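Local atomic coordinates of photosystem II assembly protein Ycf48 (Thermosynechococcus elongatus, PDB entry 5OJ5), a protein that binds the C-terminal extension of D1 and probably assists early photosystem II assembly and the replacement of photodamaged D1. Residues I120-T125 with W131-L136; A155-N160 with K172-L177. One frame throughout, in Å; residues are numbered along the deposited sequence. Where two conformers were deposited one is given.

Contact 1: residues I120-T125 with W131-L136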
loop_
_atom_site.group_PDB
_atom_site.type_symbol
_atom_site.label_atom_id
_atom_site.label_comp_id
_atom_site.label_asym_id
_atom_site.label_seq_id
_atom_site.Cartn_x
_atom_site.Cartn_y
_atom_site.Cartn_z
ATOM N N ILE A 120 -6.626 17.197 2.364
ATOM C CA ILE A 120 -6.144 17.824 1.143
ATOM C C ILE A 120 -6.362 16.832 0.019
ATOM O O ILE A 120 -6.206 15.615 0.181
ATOM C CB ILE A 120 -4.655 18.247 1.256
ATOM C CG1 ILE A 120 -4.193 19.002 0.003
ATOM C CG2 ILE A 120 -3.751 17.065 1.602
ATOM C CD1 ILE A 120 -2.928 19.806 0.214
ATOM N N MET A 121 -6.692 17.398 -1.146
ATOM C CA MET A 121 -6.813 16.644 -2.388
ATOM C C MET A 121 -6.198 17.469 -3.509
ATOM O O MET A 121 -6.539 18.640 -3.686
ATOM C CB MET A 121 -8.281 16.333 -2.695
ATOM C CG MET A 121 -8.474 15.619 -4.037
ATOM S SD MET A 121 -10.159 15.138 -4.366
ATOM C CE MET A 121 -10.360 13.839 -3.176
ATOM N N LEU A 122 -5.321 16.824 -4.265
ATOM C CA LEU A 122 -4.692 17.414 -5.437
ATOM C C LEU A 122 -5.038 16.569 -6.655
ATOM O O LEU A 122 -5.220 15.339 -6.570
ATOM C CB LEU A 122 -3.179 17.415 -5.270
ATOM C CG LEU A 122 -2.647 18.075 -3.999
ATOM C CD1 LEU A 122 -1.145 17.892 -3.881
ATOM C CD2 LEU A 122 -3.010 19.526 -3.923
ATOM N N HIS A 123 -5.104 17.228 -7.808
ATOM C CA HIS A 123 -5.525 16.594 -9.038
ATOM C C HIS A 123 -4.709 17.132 -10.194
ATOM O O HIS A 123 -4.392 18.332 -10.265
ATOM C CB HIS A 123 -7.030 16.871 -9.228
ATOM C CG HIS A 123 -7.633 16.298 -10.478
ATOM N ND1 HIS A 123 -8.203 17.093 -11.439
ATOM C CD2 HIS A 123 -7.816 15.030 -10.884
ATOM C CE1 HIS A 123 -8.710 16.335 -12.396
ATOM N NE2 HIS A 123 -8.472 15.073 -12.096
ATOM N N THR A 124 -4.450 16.265 -11.158
ATOM C CA THR A 124 -3.775 16.618 -12.403
ATOM C C THR A 124 -4.450 15.880 -13.551
ATOM O O THR A 124 -4.903 14.742 -13.398
ATOM C CB THR A 124 -2.254 16.247 -12.340
ATOM O OG1 THR A 124 -1.624 16.655 -13.549
ATOM C CG2 THR A 124 -2.003 14.766 -12.180
ATOM N N THR A 125 -4.427 16.504 -14.718
ATOM C CA THR A 125 -4.838 15.842 -15.943
ATOM C C THR A 125 -3.718 15.751 -16.955
ATOM O O THR A 125 -3.955 15.277 -18.071
ATOM C CB THR A 125 -6.053 16.519 -16.570
ATOM O OG1 THR A 125 -5.699 17.869 -16.838
ATOM C CG2 THR A 125 -7.233 16.452 -15.656
ATOM N N TRP A 131 -0.642 20.711 -11.155
ATOM C CA TRP A 131 -1.514 20.187 -10.127
ATOM C C TRP A 131 -2.419 21.312 -9.644
ATOM O O TRP A 131 -1.973 22.458 -9.507
ATOM C CB TRP A 131 -0.684 19.693 -8.923
ATOM C CG TRP A 131 0.163 18.465 -9.157
ATOM C CD1 TRP A 131 1.454 18.420 -9.584
ATOM C CD2 TRP A 131 -0.263 17.115 -9.009
ATOM N NE1 TRP A 131 1.873 17.119 -9.669
ATOM C CE2 TRP A 131 0.833 16.293 -9.330
ATOM C CE3 TRP A 131 -1.472 16.531 -8.630
ATOM C CZ2 TRP A 131 0.777 14.908 -9.265
ATOM C CZ3 TRP A 131 -1.532 15.130 -8.562
ATOM C CH2 TRP A 131 -0.420 14.341 -8.889
ATOM N N SER A 132 -3.653 20.956 -9.320
ATOM C CA SER A 132 -4.604 21.854 -8.707
ATOM C C SER A 132 -5.103 21.230 -7.421
ATOM O O SER A 132 -5.192 20.001 -7.285
ATOM C CB SER A 132 -5.772 22.122 -9.633
ATOM O OG SER A 132 -5.297 22.707 -10.833
ATOM N N GLN A 133 -5.448 22.087 -6.482
ATOM C CA GLN A 133 -6.056 21.670 -5.245
ATOM C C GLN A 133 -7.564 21.658 -5.413
ATOM O O GLN A 133 -8.156 22.625 -5.902
ATOM C CB GLN A 133 -5.598 22.578 -4.115
ATOM C CG GLN A 133 -6.177 22.136 -2.808
ATOM C CD GLN A 133 -5.481 22.783 -1.626
ATOM O OE1 GLN A 133 -4.641 23.700 -1.774
ATOM N NE2 GLN A 133 -5.839 22.333 -0.438
ATOM N N ILE A 134 -8.186 20.549 -5.044
ATOM C CA ILE A 134 -9.631 20.393 -5.083
ATOM C C ILE A 134 -10.161 20.610 -3.675
ATOM O O ILE A 134 -9.825 19.824 -2.781
ATOM C CB ILE A 134 -10.057 19.006 -5.581
ATOM C CG1 ILE A 134 -9.477 18.787 -6.961
ATOM C CG2 ILE A 134 -11.610 18.855 -5.524
ATOM C CD1 ILE A 134 -10.074 17.685 -7.664
ATOM N N PRO A 135 -11.016 21.597 -3.459
ATOM C CA PRO A 135 -11.567 21.812 -2.122
ATOM C C PRO A 135 -12.372 20.600 -1.687
ATOM O O PRO A 135 -13.130 20.028 -2.470
ATOM C CB PRO A 135 -12.490 23.021 -2.317
ATOM C CG PRO A 135 -12.131 23.616 -3.643
ATOM C CD PRO A 135 -11.553 22.523 -4.475
ATOM N N LEU A 136 -12.157 20.181 -0.448
ATOM C CA LEU A 136 -12.923 19.097 0.135
ATOM C C LEU A 136 -14.036 19.662 1.018
ATOM O O LEU A 136 -13.839 20.622 1.764
ATOM C CB LEU A 136 -12.034 18.223 1.012
ATOM C CG LEU A 136 -11.020 17.462 0.151
ATOM C CD1 LEU A 136 -9.934 16.893 1.035
ATOM C CD2 LEU A 136 -11.719 16.378 -0.632
HETATM O O HOH W 1 -7.918 20.079 -0.802
#
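M121 packs its side chain against I134 and L136, where the two antiparallel strands begin to part. Its CB sits 4.0 Å from L136 CD2, and CG comes 4.0 Å from I134 CB. SD runs on past CB and CG2 of I134, and a bend at the last torsion (chi3 -70°) swings CE back to L136 CD2 at 3.8 Å. Beyond these two residues the same side chain touches W113, I147 and W174. Alongside, I134 CD1 presses on H123 CB at 3.5 Å and approaches the imidazole obliquely; the far end of that ring is held by NE2 bonding to E111. Strand 120-124 and strand 132-133 are the third and outermost strands of one four-stranded blade of the seven-bladed beta-propeller. H123 and S132 form a hydrogen-bonded pair, with H123 N to S132 O 2.8 Å and a second bond returning from S132 N to H123 O. L122 and Q133 are the adjoining non-hydrogen-bonded pair, where L122 CD2 lies against Q133 CA and CB. Next, I134 N donates to M121 O at 2.9 Å, almost straight at the hydrogen (164°), but the partner bond is replaced by a water: it accepts from M121 N and Q133 NE2 and donates to I134 O at 2.8 Å, bridging the strands as they part. At the other end T124 stands over one face of W131, with CG2 3.8 Å from the centroid of the six-membered ring, a CH-pi contact. T124 OG1, anti to the backbone N (chi1 -178°), turns into the loop, where it hydrogen-bonds to S130 O and the amides of D126 and G128. W131 meets W70 edge-to-face, and its backbone hydrogen-bonds to the bound D1 peptide.

Contact 2: residues A155-N160 with K172-L177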
loop_
_atom_site.group_PDB
_atom_site.type_symbol
_atom_site.label_atom_id
_atom_site.label_comp_id
_atom_site.label_asym_id
_atom_site.label_seq_id
_atom_site.Cartn_x
_atom_site.Cartn_y
_atom_site.Cartn_z
ATOM N N ALA A 155 -13.145 8.792 -9.809
ATOM C CA ALA A 155 -12.228 8.340 -8.763
ATOM C C ALA A 155 -13.055 7.927 -7.558
ATOM O O ALA A 155 -14.200 8.362 -7.385
ATOM C CB ALA A 155 -11.242 9.425 -8.366
ATOM N N GLU A 156 -12.465 7.098 -6.711
ATOM C CA GLU A 156 -13.054 6.748 -5.425
ATOM C C GLU A 156 -12.108 7.091 -4.307
ATOM O O GLU A 156 -10.904 6.971 -4.442
ATOM C CB GLU A 156 -13.432 5.341 -5.374
ATOM C CG GLU A 156 -12.530 4.346 -5.710
ATOM C CD GLU A 156 -13.273 3.032 -5.981
ATOM O OE1 GLU A 156 -12.775 2.000 -5.530
ATOM O OE2 GLU A 156 -14.375 2.997 -6.601
ATOM N N MET A 157 -12.685 7.537 -3.197
ATOM C CA MET A 157 -11.939 7.977 -2.030
ATOM C C MET A 157 -12.483 7.299 -0.778
ATOM O O MET A 157 -13.699 7.153 -0.616
ATOM C CB MET A 157 -12.103 9.524 -1.906
ATOM C CG MET A 157 -11.423 10.076 -0.648
ATOM S SD MET A 157 -11.330 11.837 -0.512
ATOM C CE MET A 157 -13.061 12.314 -0.679
ATOM N N ILE A 158 -11.580 6.907 0.104
ATOM C CA ILE A 158 -11.963 6.352 1.399
ATOM C C ILE A 158 -11.297 7.194 2.467
ATOM O O ILE A 158 -10.093 7.497 2.374
ATOM C CB ILE A 158 -11.568 4.864 1.540
ATOM C CG1 ILE A 158 -12.218 4.103 0.387
ATOM C CG2 ILE A 158 -12.063 4.319 2.889
ATOM C CD1 ILE A 158 -12.201 2.590 0.540
ATOM N N THR A 159 -12.061 7.540 3.516
ATOM C CA THR A 159 -11.478 8.274 4.635
ATOM C C THR A 159 -10.856 7.346 5.645
ATOM O O THR A 159 -11.025 6.133 5.602
ATOM C CB THR A 159 -12.490 9.198 5.318
ATOM O OG1 THR A 159 -13.367 8.407 6.114
ATOM C CG2 THR A 159 -13.275 10.052 4.307
ATOM N N ASN A 160 -10.153 7.947 6.617
ATOM C CA ASN A 160 -9.477 7.166 7.642
ATOM C C ASN A 160 -10.425 6.361 8.521
ATOM O O ASN A 160 -9.960 5.409 9.166
ATOM C CB ASN A 160 -8.547 8.036 8.480
ATOM C CG ASN A 160 -9.242 9.021 9.268
ATOM O OD1 ASN A 160 -10.299 9.486 8.940
ATOM N ND2 ASN A 160 -8.619 9.398 10.373
ATOM N N LYS A 172 -15.651 17.570 -8.721
ATOM C CA LYS A 172 -16.578 18.661 -8.430
ATOM C C LYS A 172 -17.672 18.203 -7.477
ATOM O O LYS A 172 -18.074 18.953 -6.583
ATOM C CB LYS A 172 -17.187 19.194 -9.733
ATOM C CG LYS A 172 -18.181 20.309 -9.532
ATOM C CD LYS A 172 -18.656 20.859 -10.877
ATOM C CE LYS A 172 -19.449 22.154 -10.693
ATOM N NZ LYS A 172 -20.633 22.235 -11.603
ATOM N N ASN A 173 -18.174 16.983 -7.663
ATOM C CA ASN A 173 -19.201 16.420 -6.811
ATOM C C ASN A 173 -18.829 15.007 -6.406
ATOM O O ASN A 173 -18.251 14.249 -7.196
ATOM C CB ASN A 173 -20.524 16.355 -7.548
ATOM C CG ASN A 173 -21.099 17.715 -7.797
ATOM O OD1 ASN A 173 -21.695 18.299 -6.911
ATOM N ND2 ASN A 173 -20.911 18.231 -8.991
ATOM N N TRP A 174 -19.221 14.643 -5.198
ATOM C CA TRP A 174 -18.919 13.350 -4.626
ATOM C C TRP A 174 -20.221 12.728 -4.155
ATOM O O TRP A 174 -21.033 13.383 -3.493
ATOM C CB TRP A 174 -17.937 13.499 -3.461
ATOM C CG TRP A 174 -16.616 13.980 -3.925
ATOM C CD1 TRP A 174 -16.244 15.280 -4.176
ATOM C CD2 TRP A 174 -15.489 13.170 -4.318
ATOM N NE1 TRP A 174 -14.958 15.334 -4.637
ATOM C CE2 TRP A 174 -14.475 14.053 -4.763
ATOM C CE3 TRP A 174 -15.244 11.782 -4.344
ATOM C CZ2 TRP A 174 -13.238 13.601 -5.208
ATOM C CZ3 TRP A 174 -14.002 11.326 -4.789
ATOM C CH2 TRP A 174 -12.997 12.251 -5.206
ATOM N N GLN A 175 -20.417 11.474 -4.485
ATOM C CA GLN A 175 -21.551 10.701 -3.997
ATOM C C GLN A 175 -21.064 9.825 -2.857
ATOM O O GLN A 175 -20.056 9.136 -2.986
ATOM C CB GLN A 175 -22.088 9.822 -5.127
ATOM C CG GLN A 175 -23.012 8.639 -4.678
ATOM C CD GLN A 175 -23.349 7.711 -5.845
ATOM O OE1 GLN A 175 -22.842 7.906 -6.946
ATOM N NE2 GLN A 175 -24.124 6.654 -5.584
ATOM N N ALA A 176 -21.792 9.844 -1.765
ATOM C CA ALA A 176 -21.502 8.987 -0.633
ATOM C C ALA A 176 -21.975 7.578 -0.924
ATOM O O ALA A 176 -23.146 7.351 -1.248
ATOM C CB ALA A 176 -22.183 9.553 0.606
ATOM N N LEU A 177 -21.072 6.630 -0.857
ATOM C CA LEU A 177 -21.398 5.220 -0.960
ATOM C C LEU A 177 -21.531 4.582 0.401
ATOM O O LEU A 177 -22.422 3.751 0.591
ATOM C CB LEU A 177 -20.344 4.464 -1.765
ATOM C CG LEU A 177 -20.074 5.030 -3.147
ATOM C CD1 LEU A 177 -19.020 4.176 -3.808
ATOM C CD2 LEU A 177 -21.304 5.146 -3.960
#
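The second strand of a propeller blade and the chain at the start of its outermost strand meet here across the intervening strand 164-167, through the indole of W174 laid toward A155 and M157. The two segments are not neighbours in the sheet, so the link is made by side chains: W174 crosses Y165 and T167 of the middle strand to get there. With chi1 -66° and chi2 83°, the six-membered ring is turned to the second strand, and its CZ3 corner lies 3.9 Å from M157 CB. The same corner stands 3.9 Å from A155 O, which approaches the ring obliquely. M157 then passes the ring as a Met-aromatic contact. Two conformers of this methionine were modelled, and in one of them CE lies over the ring face, 4.3 Å from the centroid of the six-membered ring; SD is more distant from that centroid, at 5.2 Å. Because it rests on one of two conformers, this CE and SD geometry is to that extent doubtful. W174 NE1, on the five-membered ring of the indole, makes a weak hydrogen bond to G171 O. L140 and P144 also touch M157.

Running from the N terminus, the chain makes contact 1 first: strand 120-124 turns through five residues and returns as 131-136, closing the outermost hairpin of its blade. The chain then enters the next blade, where contact 2 closes a longer loop; the 11 residues between 155-160 and 172-177 include strand 164-167. The two loops follow in series, neither nested nor crossing. In space they touch, their centres about 13 Å apart, and M121 carries much of the junction: its CE packs 3.5 Å from W174 CZ2. M121 and L136 also pack on M157, in one of its conformers, and L136 touches P144, where the first strand of the second blade begins. Adjacent blades are thus tied together by apolar side chains.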